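Local structure of probable alginate O-acetylase AlgJ (Pseudomonas putida, 4O8V) at residues 41-46 with 93-98; 54-59 with 270-275; 98-103 with 133-138. The protein probably adds acetyl groups to the O-2 and O-3 positions of mannuronate residues in alginate, as part of an inner membrane complex with AlgI and AlgF. All coordinates share one frame; numbering follows the deposited sequence. Where two conformers were deposited one is given.

In the fold
The three contacts are built around the parallel sheet of the SGNH hydrolase-like domain. Contact 2 is the core. It pairs strands 55-61 and 269-275 by backbone hydrogen bonds, with buried side chains on both faces. Contacts 1 and 3 are partly buried and flank it. They share Phe-98, whose backbone is bonded to strand 55-61. Contact 1 joins helix 31-51, which covers one face of the sheet, to the end of helix 84-94. A single arginine-to-carbonyl bond and some apolar packing hold it. Contact 3 sets the chain after Phe-98 against helix 125-141 on the opposite face, through apolar packing alone.

Contact 1: 41-46 with 93-98; sequences LIRGVR and RQANVF
Arg-46 reaches across from helix 31-51 to the backbone of Asn-96. Arg-46 NE lies 2.9 Å from Asn-96 O, with an N-H...O angle of 155°. CG is anti to the backbone N (chi1 176°), and the bend at chi2 (-117°) brings NE to that oxygen. The oxygen sits at the guanidinium edge, near its plane. The donor, however, comes from above the carbonyl plane. The tight side is apolar, around the buried Ile-42 and Val-97. Val-97 CG2 rests 3.9 Å from Arg-46 CB and also meets Ile-42 CG2. The aliphatic part of Arg-46 runs alongside Val-97 the opposite way. On the sheet side of them lies the parallel sheet of the SGNH-like domain, where Val-97 touches Leu-56 and Leu-58. Asn-96 ends helix 84-94 in a Schellman motif, and its positive phi turns the chain toward that sheet. Gln-50 holds the guanidinium at NH1. With an alanine here, Asn-96 O would probably lose its arginine donor and Val-97 CG2 its aliphatic cover. The solvent side is more open. Arg-43 and Ala-95 are partly exposed and meet through few atoms. Asn-96 is exposed, and its OD1 bonds to Arg-300.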
loop_
_atom_site.group_PDB
_atom_site.type_symbol
_atom_site.label_atom_id
_atom_site.label_comp_id
_atom_site.label_asym_id
_atom_site.label_seq_id
_atom_site.Cartn_x
_atom_site.Cartn_y
_atom_site.Cartn_z
ATOM N N LEU A 41 9.240 13.908 -4.614
ATOM C CA LEU A 41 7.871 14.225 -4.197
ATOM C C LEU A 41 7.514 13.608 -2.851
ATOM O O LEU A 41 6.860 14.252 -2.021
ATOM C CB LEU A 41 6.873 13.790 -5.268
ATOM C CG LEU A 41 7.000 14.658 -6.523
ATOM C CD1 LEU A 41 6.198 14.061 -7.668
ATOM C CD2 LEU A 41 6.531 16.072 -6.187
ATOM N N ILE A 42 7.923 12.361 -2.616
ATOM C CA ILE A 42 7.701 11.745 -1.319
ATOM C C ILE A 42 8.370 12.536 -0.192
ATOM O O ILE A 42 7.786 12.744 0.873
ATOM C CB ILE A 42 8.236 10.288 -1.298
ATOM C CG1 ILE A 42 7.366 9.399 -2.184
ATOM C CG2 ILE A 42 8.335 9.763 0.138
ATOM C CD1 ILE A 42 8.021 8.032 -2.488
ATOM N N ARG A 43 9.602 12.971 -0.435
ATOM C CA ARG A 43 10.342 13.754 0.536
ATOM C C ARG A 43 9.642 15.099 0.813
ATOM O O ARG A 43 9.584 15.562 1.959
ATOM C CB ARG A 43 11.771 13.980 0.047
ATOM C CG ARG A 43 12.656 14.704 1.039
ATOM C CD ARG A 43 13.513 15.745 0.359
ATOM N NE ARG A 43 14.446 15.187 -0.611
ATOM C CZ ARG A 43 14.572 15.618 -1.863
ATOM N NH1 ARG A 43 15.453 15.044 -2.676
ATOM N NH2 ARG A 43 13.817 16.616 -2.306
ATOM N N GLY A 44 9.106 15.708 -0.231
ATOM C CA GLY A 44 8.393 16.970 -0.079
ATOM C C GLY A 44 7.120 16.795 0.725
ATOM O O GLY A 44 6.742 17.648 1.532
ATOM N N VAL A 45 6.453 15.672 0.508
ATOM C CA VAL A 45 5.268 15.339 1.285
ATOM C C VAL A 45 5.631 15.168 2.762
ATOM O O VAL A 45 4.957 15.726 3.632
ATOM C CB VAL A 45 4.589 14.067 0.751
ATOM C CG1 VAL A 45 3.616 13.538 1.775
ATOM C CG2 VAL A 45 3.896 14.368 -0.600
ATOM N N ARG A 46 6.696 14.421 3.042
ATOM C CA ARG A 46 7.186 14.253 4.414
ATOM C C ARG A 46 7.441 15.602 5.087
ATOM O O ARG A 46 7.072 15.813 6.247
ATOM C CB ARG A 46 8.468 13.428 4.436
ATOM C CG ARG A 46 9.103 13.274 5.809
ATOM C CD ARG A 46 10.494 13.924 5.849
ATOM N NE ARG A 46 11.147 13.773 7.146
ATOM C CZ ARG A 46 11.373 14.773 7.997
ATOM N NH1 ARG A 46 11.005 16.005 7.682
ATOM N NH2 ARG A 46 11.975 14.541 9.159
ATOM N N ARG A 93 15.203 6.174 3.485
ATOM C CA ARG A 93 16.074 6.454 4.620
ATOM C C ARG A 93 16.948 7.685 4.349
ATOM O O ARG A 93 17.084 8.560 5.201
ATOM C CB ARG A 93 16.946 5.226 4.936
ATOM C CG ARG A 93 17.175 4.976 6.422
ATOM C CD ARG A 93 17.658 3.537 6.662
ATOM N NE ARG A 93 16.757 2.550 6.061
ATOM C CZ ARG A 93 16.962 1.233 6.068
ATOM N NH1 ARG A 93 18.047 0.729 6.643
ATOM N NH2 ARG A 93 16.082 0.422 5.493
ATOM N N GLN A 94 17.526 7.746 3.155
ATOM C CA GLN A 94 18.327 8.891 2.718
ATOM C C GLN A 94 17.528 10.203 2.860
ATOM O O GLN A 94 18.075 11.249 3.222
ATOM C CB GLN A 94 18.789 8.661 1.265
ATOM C CG GLN A 94 19.667 9.751 0.626
ATOM C CD GLN A 94 20.291 9.300 -0.712
ATOM O OE1 GLN A 94 20.285 8.110 -1.048
ATOM N NE2 GLN A 94 20.838 10.253 -1.466
ATOM N N ALA A 95 16.225 10.117 2.605
ATOM C CA ALA A 95 15.316 11.260 2.638
ATOM C C ALA A 95 14.755 11.552 4.031
ATOM O O ALA A 95 13.891 12.422 4.177
ATOM C CB ALA A 95 14.165 11.027 1.664
ATOM N N ASN A 96 15.231 10.824 5.040
ATOM C CA ASN A 96 14.695 10.924 6.402
ATOM C C ASN A 96 13.206 10.613 6.479
ATOM O O ASN A 96 12.474 11.225 7.258
ATOM C CB ASN A 96 14.956 12.318 6.990
ATOM C CG ASN A 96 16.394 12.740 6.843
ATOM O OD1 ASN A 96 16.763 13.435 5.883
ATOM N ND2 ASN A 96 17.234 12.303 7.784
ATOM N N VAL A 97 12.764 9.661 5.660
ATOM C CA VAL A 97 11.393 9.184 5.691
ATOM C C VAL A 97 11.339 7.866 6.466
ATOM O O VAL A 97 12.087 6.936 6.170
ATOM C CB VAL A 97 10.842 9.004 4.267
ATOM C CG1 VAL A 97 9.494 8.284 4.280
ATOM C CG2 VAL A 97 10.722 10.384 3.592
ATOM N N PHE A 98 10.468 7.807 7.470
ATOM C CA PHE A 98 10.302 6.618 8.312
ATOM C C PHE A 98 9.476 5.545 7.606
ATOM O O PHE A 98 8.281 5.748 7.334
ATOM C CB PHE A 98 9.649 7.023 9.630
ATOM C CG PHE A 98 9.514 5.908 10.624
ATOM C CD1 PHE A 98 10.612 5.149 10.995
ATOM C CD2 PHE A 98 8.292 5.637 11.212
ATOM C CE1 PHE A 98 10.491 4.125 11.932
ATOM C CE2 PHE A 98 8.167 4.629 12.158
ATOM C CZ PHE A 98 9.268 3.864 12.508
#

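Contact 2: 54-59 with 270-275; sequences SQLVLA and VVWEFP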
loop_
_atom_site.group_PDB
_atom_site.type_symbol
_atom_site.label_atom_id
_atom_site.label_comp_id
_atom_site.label_asym_id
_atom_site.label_seq_id
_atom_site.Cartn_x
_atom_site.Cartn_y
_atom_site.Cartn_z
ATOM N N SER A 54 2.447 16.788 11.562
ATOM C CA SER A 54 2.101 15.388 11.286
ATOM C C SER A 54 3.335 14.531 10.999
ATOM O O SER A 54 4.179 14.907 10.182
ATOM C CB SER A 54 1.155 15.274 10.080
ATOM O OG SER A 54 -0.077 15.910 10.321
ATOM N N GLN A 55 3.424 13.384 11.668
ATOM C CA GLN A 55 4.497 12.426 11.430
ATOM C C GLN A 55 4.106 11.443 10.336
ATOM O O GLN A 55 3.049 10.804 10.399
ATOM C CB GLN A 55 4.849 11.652 12.706
ATOM C CG GLN A 55 5.498 12.493 13.790
ATOM C CD GLN A 55 6.913 12.924 13.435
ATOM O OE1 GLN A 55 7.545 12.357 12.541
ATOM N NE2 GLN A 55 7.417 13.930 14.139
ATOM N N LEU A 56 4.969 11.320 9.338
ATOM C CA LEU A 56 4.734 10.389 8.240
ATOM C C LEU A 56 5.276 9.014 8.558
ATOM O O LEU A 56 6.430 8.881 8.961
ATOM C CB LEU A 56 5.386 10.890 6.964
ATOM C CG LEU A 56 5.331 9.913 5.778
ATOM C CD1 LEU A 56 3.882 9.537 5.394
ATOM C CD2 LEU A 56 6.100 10.492 4.593
ATOM N N VAL A 57 4.437 8.007 8.373
ATOM C CA VAL A 57 4.889 6.627 8.415
ATOM C C VAL A 57 4.583 6.022 7.041
ATOM O O VAL A 57 3.415 5.771 6.677
ATOM C CB VAL A 57 4.210 5.811 9.526
ATOM C CG1 VAL A 57 4.728 4.358 9.506
ATOM C CG2 VAL A 57 4.420 6.436 10.883
ATOM N N LEU A 58 5.636 5.841 6.254
ATOM C CA LEU A 58 5.506 5.318 4.902
ATOM C C LEU A 58 5.401 3.810 4.990
ATOM O O LEU A 58 6.208 3.191 5.676
ATOM C CB LEU A 58 6.703 5.736 4.041
ATOM C CG LEU A 58 6.705 5.286 2.578
ATOM C CD1 LEU A 58 5.517 5.901 1.809
ATOM C CD2 LEU A 58 8.034 5.682 1.921
ATOM N N ALA A 59 4.416 3.236 4.297
ATOM C CA ALA A 59 4.193 1.786 4.334
ATOM C C ALA A 59 4.451 1.215 2.942
ATOM O O ALA A 59 3.561 1.195 2.078
ATOM C CB ALA A 59 2.798 1.466 4.802
ATOM N N VAL A 270 0.331 10.243 9.860
ATOM C CA VAL A 270 -0.234 9.847 8.576
ATOM C C VAL A 270 0.440 8.553 8.120
ATOM O O VAL A 270 1.665 8.494 7.972
ATOM C CB VAL A 270 -0.056 10.925 7.503
ATOM C CG1 VAL A 270 -0.548 10.407 6.137
ATOM C CG2 VAL A 270 -0.778 12.205 7.900
ATOM N N VAL A 271 -0.361 7.515 7.926
ATOM C CA VAL A 271 0.154 6.272 7.371
ATOM C C VAL A 271 -0.047 6.349 5.863
ATOM O O VAL A 271 -1.173 6.536 5.383
ATOM C CB VAL A 271 -0.567 5.035 7.948
ATOM C CG1 VAL A 271 -0.132 3.749 7.203
ATOM C CG2 VAL A 271 -0.316 4.901 9.416
ATOM N N TRP A 272 1.045 6.225 5.113
ATOM C CA TRP A 272 1.001 6.349 3.656
ATOM C C TRP A 272 1.378 5.012 3.018
ATOM O O TRP A 272 2.551 4.631 3.009
ATOM C CB TRP A 272 1.964 7.430 3.182
ATOM C CG TRP A 272 1.855 7.755 1.727
ATOM C CD1 TRP A 272 0.931 7.274 0.829
ATOM C CD2 TRP A 272 2.697 8.660 0.988
ATOM N NE1 TRP A 272 1.148 7.825 -0.411
ATOM C CE2 TRP A 272 2.230 8.669 -0.345
ATOM C CE3 TRP A 272 3.796 9.449 1.325
ATOM C CZ2 TRP A 272 2.826 9.456 -1.351
ATOM C CZ3 TRP A 272 4.394 10.228 0.333
ATOM C CH2 TRP A 272 3.903 10.221 -0.992
ATOM N N GLU A 273 0.374 4.321 2.497
ATOM C CA GLU A 273 0.566 3.015 1.867
ATOM C C GLU A 273 0.947 3.202 0.390
ATOM O O GLU A 273 0.244 3.864 -0.385
ATOM C CB GLU A 273 -0.695 2.167 2.047
ATOM C CG GLU A 273 -0.758 0.950 1.144
ATOM C CD GLU A 273 -1.631 1.180 -0.085
ATOM O OE1 GLU A 273 -2.785 1.663 0.066
ATOM O OE2 GLU A 273 -1.180 0.851 -1.205
ATOM N N PHE A 274 2.099 2.642 0.026
ATOM C CA PHE A 274 2.777 2.929 -1.238
ATOM C C PHE A 274 3.406 1.622 -1.740
ATOM O O PHE A 274 4.513 1.266 -1.336
ATOM C CB PHE A 274 3.849 4.026 -1.024
ATOM C CG PHE A 274 4.314 4.712 -2.293
ATOM C CD1 PHE A 274 4.764 3.977 -3.385
ATOM C CD2 PHE A 274 4.298 6.116 -2.393
ATOM C CE1 PHE A 274 5.211 4.627 -4.550
ATOM C CE2 PHE A 274 4.722 6.769 -3.559
ATOM C CZ PHE A 274 5.172 6.022 -4.643
ATOM N N PRO A 275 2.695 0.885 -2.599
ATOM C CA PRO A 275 3.244 -0.388 -3.074
ATOM C C PRO A 275 4.518 -0.177 -3.922
ATOM O O PRO A 275 4.597 0.801 -4.669
ATOM C CB PRO A 275 2.099 -0.977 -3.925
ATOM C CG PRO A 275 0.840 -0.287 -3.389
ATOM C CD PRO A 275 1.335 1.133 -3.105
#
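Leu-58 and Trp-272 are paired residues on neighbouring parallel strands, and their side chains share one face of the sheet. Leu-58 extends its CG opposite the backbone N (chi1 -179°). With chi2 near 63°, CD1 swings back over the partner strand. This methyl stands 3.6 Å above the plane of the Trp-272 ring, displaced toward the rim. Phe-274 CD2 lies over the same face of the indole. Leu-58 CD1 also packs 3.8 Å from Phe-274 CB, so it is wedged between the two aromatic residues. Leu-56 has nearly the same conformation. Its CD1 comes to the indole edge, near the ring plane, and lies 3.6 Å from Trp-272 CB. Val-270 completes this face, which helices 31-51 and 250-257 cover.

The other face carries no aromatic ring: Val-57, Ala-59 and Val-271 lie there with Glu-273. Ala-59 CB meets Val-271 CG1 at 4.4 Å. Five backbone bonds join the strands in parallel register. Val-57 N donates to Val-270 O at 2.8 Å in a nearly straight bond, and Ala-59 N donates to Trp-272 O at 2.7 Å. This is the edge pair of the central parallel sheet of the SGNH hydrolase-like domain: strand 55-61 is outermost, while strand 269-275 also pairs with strand 212-215.

Trp-272 NE1 bonds to Pro-249 O. Glu-273 bonds through OE2 to Thr-217 OG1 and through OE1 to Ser-220 OG. Its side chain lies about 7 Å from those of Ser-218 and His-122, the probable nucleophile and proton acceptor. The chemistry is therefore divided by face: a mostly apolar side, with one bonded indole N-H, meets the helices, while on the other a buried carboxylate is consistent with a second-shell role in holding the start of helix 218-221, which carries the probable nucleophile.

Contact 3: 98-103 with 133-138; sequences FAPDLM and QALAEA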
loop_
_atom_site.group_PDB
_atom_site.type_symbol
_atom_site.label_atom_id
_atom_site.label_comp_id
_atom_site.label_asym_id
_atom_site.label_seq_id
_atom_site.Cartn_x
_atom_site.Cartn_y
_atom_site.Cartn_z
ATOM N N PHE A 98 10.468 7.807 7.470
ATOM C CA PHE A 98 10.302 6.618 8.312
ATOM C C PHE A 98 9.476 5.545 7.606
ATOM O O PHE A 98 8.281 5.748 7.334
ATOM C CB PHE A 98 9.649 7.023 9.630
ATOM C CG PHE A 98 9.514 5.908 10.624
ATOM C CD1 PHE A 98 10.612 5.149 10.995
ATOM C CD2 PHE A 98 8.292 5.637 11.212
ATOM C CE1 PHE A 98 10.491 4.125 11.932
ATOM C CE2 PHE A 98 8.167 4.629 12.158
ATOM C CZ PHE A 98 9.268 3.864 12.508
ATOM N N ALA A 99 10.101 4.402 7.323
ATOM C CA ALA A 99 9.464 3.349 6.524
ATOM C C ALA A 99 9.755 1.978 7.116
ATOM O O ALA A 99 10.747 1.333 6.767
ATOM C CB ALA A 99 9.937 3.405 5.060
ATOM N N PRO A 100 8.890 1.532 8.028
ATOM C CA PRO A 100 9.070 0.223 8.670
ATOM C C PRO A 100 9.069 -0.918 7.660
ATOM O O PRO A 100 8.384 -0.875 6.639
ATOM C CB PRO A 100 7.862 0.125 9.609
ATOM C CG PRO A 100 7.482 1.577 9.878
ATOM C CD PRO A 100 7.728 2.265 8.564
ATOM N N ASP A 101 9.847 -1.952 7.955
ATOM C CA ASP A 101 9.930 -3.083 7.040
ATOM C C ASP A 101 8.693 -3.970 7.116
ATOM O O ASP A 101 8.384 -4.522 8.169
ATOM C CB ASP A 101 11.178 -3.904 7.338
ATOM C CG ASP A 101 11.327 -5.075 6.378
ATOM O OD1 ASP A 101 11.789 -4.867 5.240
ATOM O OD2 ASP A 101 10.949 -6.189 6.757
ATOM N N LEU A 102 7.978 -4.099 6.005
ATOM C CA LEU A 102 6.784 -4.947 5.964
ATOM C C LEU A 102 7.070 -6.316 5.340
ATOM O O LEU A 102 6.331 -7.288 5.555
ATOM C CB LEU A 102 5.663 -4.271 5.189
ATOM C CG LEU A 102 5.186 -2.921 5.731
ATOM C CD1 LEU A 102 4.051 -2.441 4.839
ATOM C CD2 LEU A 102 4.726 -3.053 7.182
HETATM N N MSE A 103 8.133 -6.392 4.548
HETATM C CA MSE A 103 8.473 -7.647 3.878
HETATM C C MSE A 103 8.803 -8.781 4.868
HETATM O O MSE A 103 8.260 -9.879 4.745
HETATM C CB MSE A 103 9.647 -7.421 2.928
HETATM C CG MSE A 103 10.390 -8.665 2.538
HETATM SE SE MSE A 103 9.623 -9.282 0.886
ATOM N N GLN A 133 0.013 -4.691 12.003
ATOM C CA GLN A 133 0.672 -4.942 13.263
ATOM C C GLN A 133 2.127 -4.472 13.250
ATOM O O GLN A 133 2.616 -3.952 14.270
ATOM C CB GLN A 133 0.589 -6.433 13.648
ATOM C CG GLN A 133 -0.734 -6.766 14.305
ATOM C CD GLN A 133 -1.035 -8.247 14.350
ATOM O OE1 GLN A 133 -0.469 -9.035 13.590
ATOM N NE2 GLN A 133 -1.951 -8.632 15.229
ATOM N N ALA A 134 2.826 -4.695 12.141
ATOM C CA ALA A 134 4.204 -4.236 12.017
ATOM C C ALA A 134 4.253 -2.711 12.114
ATOM O O ALA A 134 5.135 -2.152 12.756
ATOM C CB ALA A 134 4.828 -4.689 10.690
ATOM N N LEU A 135 3.324 -2.051 11.438
ATOM C CA LEU A 135 3.300 -0.595 11.468
ATOM C C LEU A 135 2.999 -0.092 12.892
ATOM O O LEU A 135 3.644 0.839 13.385
ATOM C CB LEU A 135 2.284 -0.059 10.438
ATOM C CG LEU A 135 2.641 -0.279 8.971
ATOM C CD1 LEU A 135 1.421 -0.039 8.057
ATOM C CD2 LEU A 135 3.795 0.650 8.582
ATOM N N ALA A 136 2.060 -0.732 13.586
ATOM C CA ALA A 136 1.729 -0.331 14.948
ATOM C C ALA A 136 2.897 -0.525 15.924
ATOM O O ALA A 136 3.079 0.288 16.824
ATOM C CB ALA A 136 0.505 -1.086 15.447
ATOM N N GLU A 137 3.671 -1.599 15.752
ATOM C CA GLU A 137 4.855 -1.812 16.580
ATOM C C GLU A 137 5.818 -0.643 16.410
ATOM O O GLU A 137 6.332 -0.090 17.394
ATOM C CB GLU A 137 5.565 -3.124 16.232
ATOM C CG GLU A 137 6.700 -3.459 17.200
ATOM C CD GLU A 137 7.530 -4.673 16.786
ATOM O OE1 GLU A 137 7.064 -5.482 15.957
ATOM O OE2 GLU A 137 8.665 -4.806 17.295
ATOM N N ALA A 138 6.048 -0.266 15.157
ATOM C CA ALA A 138 6.973 0.808 14.845
ATOM C C ALA A 138 6.472 2.135 15.416
ATOM O O ALA A 138 7.241 2.879 16.018
ATOM C CB ALA A 138 7.183 0.909 13.351
#
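Pro-100 and Phe-98 close on the methyl of Ala-138 together. Pro-100 CG lies 3.5 Å from Ala-138 CB, and Phe-98 CZ lies 3.7 Å from the same carbon. The phenyl ring meets the methyl obliquely. Phe-98 CG points opposite the backbone N (chi1 -176°), which carries the ring out to the helix. Pro-100 CG also sits 3.8 Å above the phenyl plane, offset toward the rim. Both residues thus bear on this one methyl.

Further along, Pro-100 CG packs 4.0 Å from Leu-135 CD2. Pro-100 and Leu-102 each lie roughly perpendicular to the Leu-135 side chain. Leu-102 CD2 is 3.9 Å from Leu-135 CG and from Ala-134 CB. One methyl of Leu-102 therefore fills the corner between two successive helix residues. The small side chains of Ala-134 and Ala-138, one turn apart, are consistent with the close approach of the loop. All these contacts are apolar.

The next shell fixes the loop. Asp-101 turns from the helix, and its OD2 caps Ala-104 N at the start of helix 103-109. Its OD1 bonds to Tyr-85 OH, which also bonds to Met-103 N. Met-103 is a selenomethionine. These polar ties hold the backbone on both sides of Leu-102 while its side chain meets the helix. At the other end, Phe-98 is bonded through its backbone to Leu-58.

The loop runs from helix 84-94 to helix 103-109. Loop and helix 125-141 pack together on one face of the central parallel sheet of the SGNH hydrolase-like domain. On the sheet side of the loop, strand 55-61 offers Val-57 to Phe-98, Pro-100 and Leu-135. Helix 125-141 is packed between this loop and helix 227-235, touching Phe-227 through Leu-135 and Ala-234 through Ala-136.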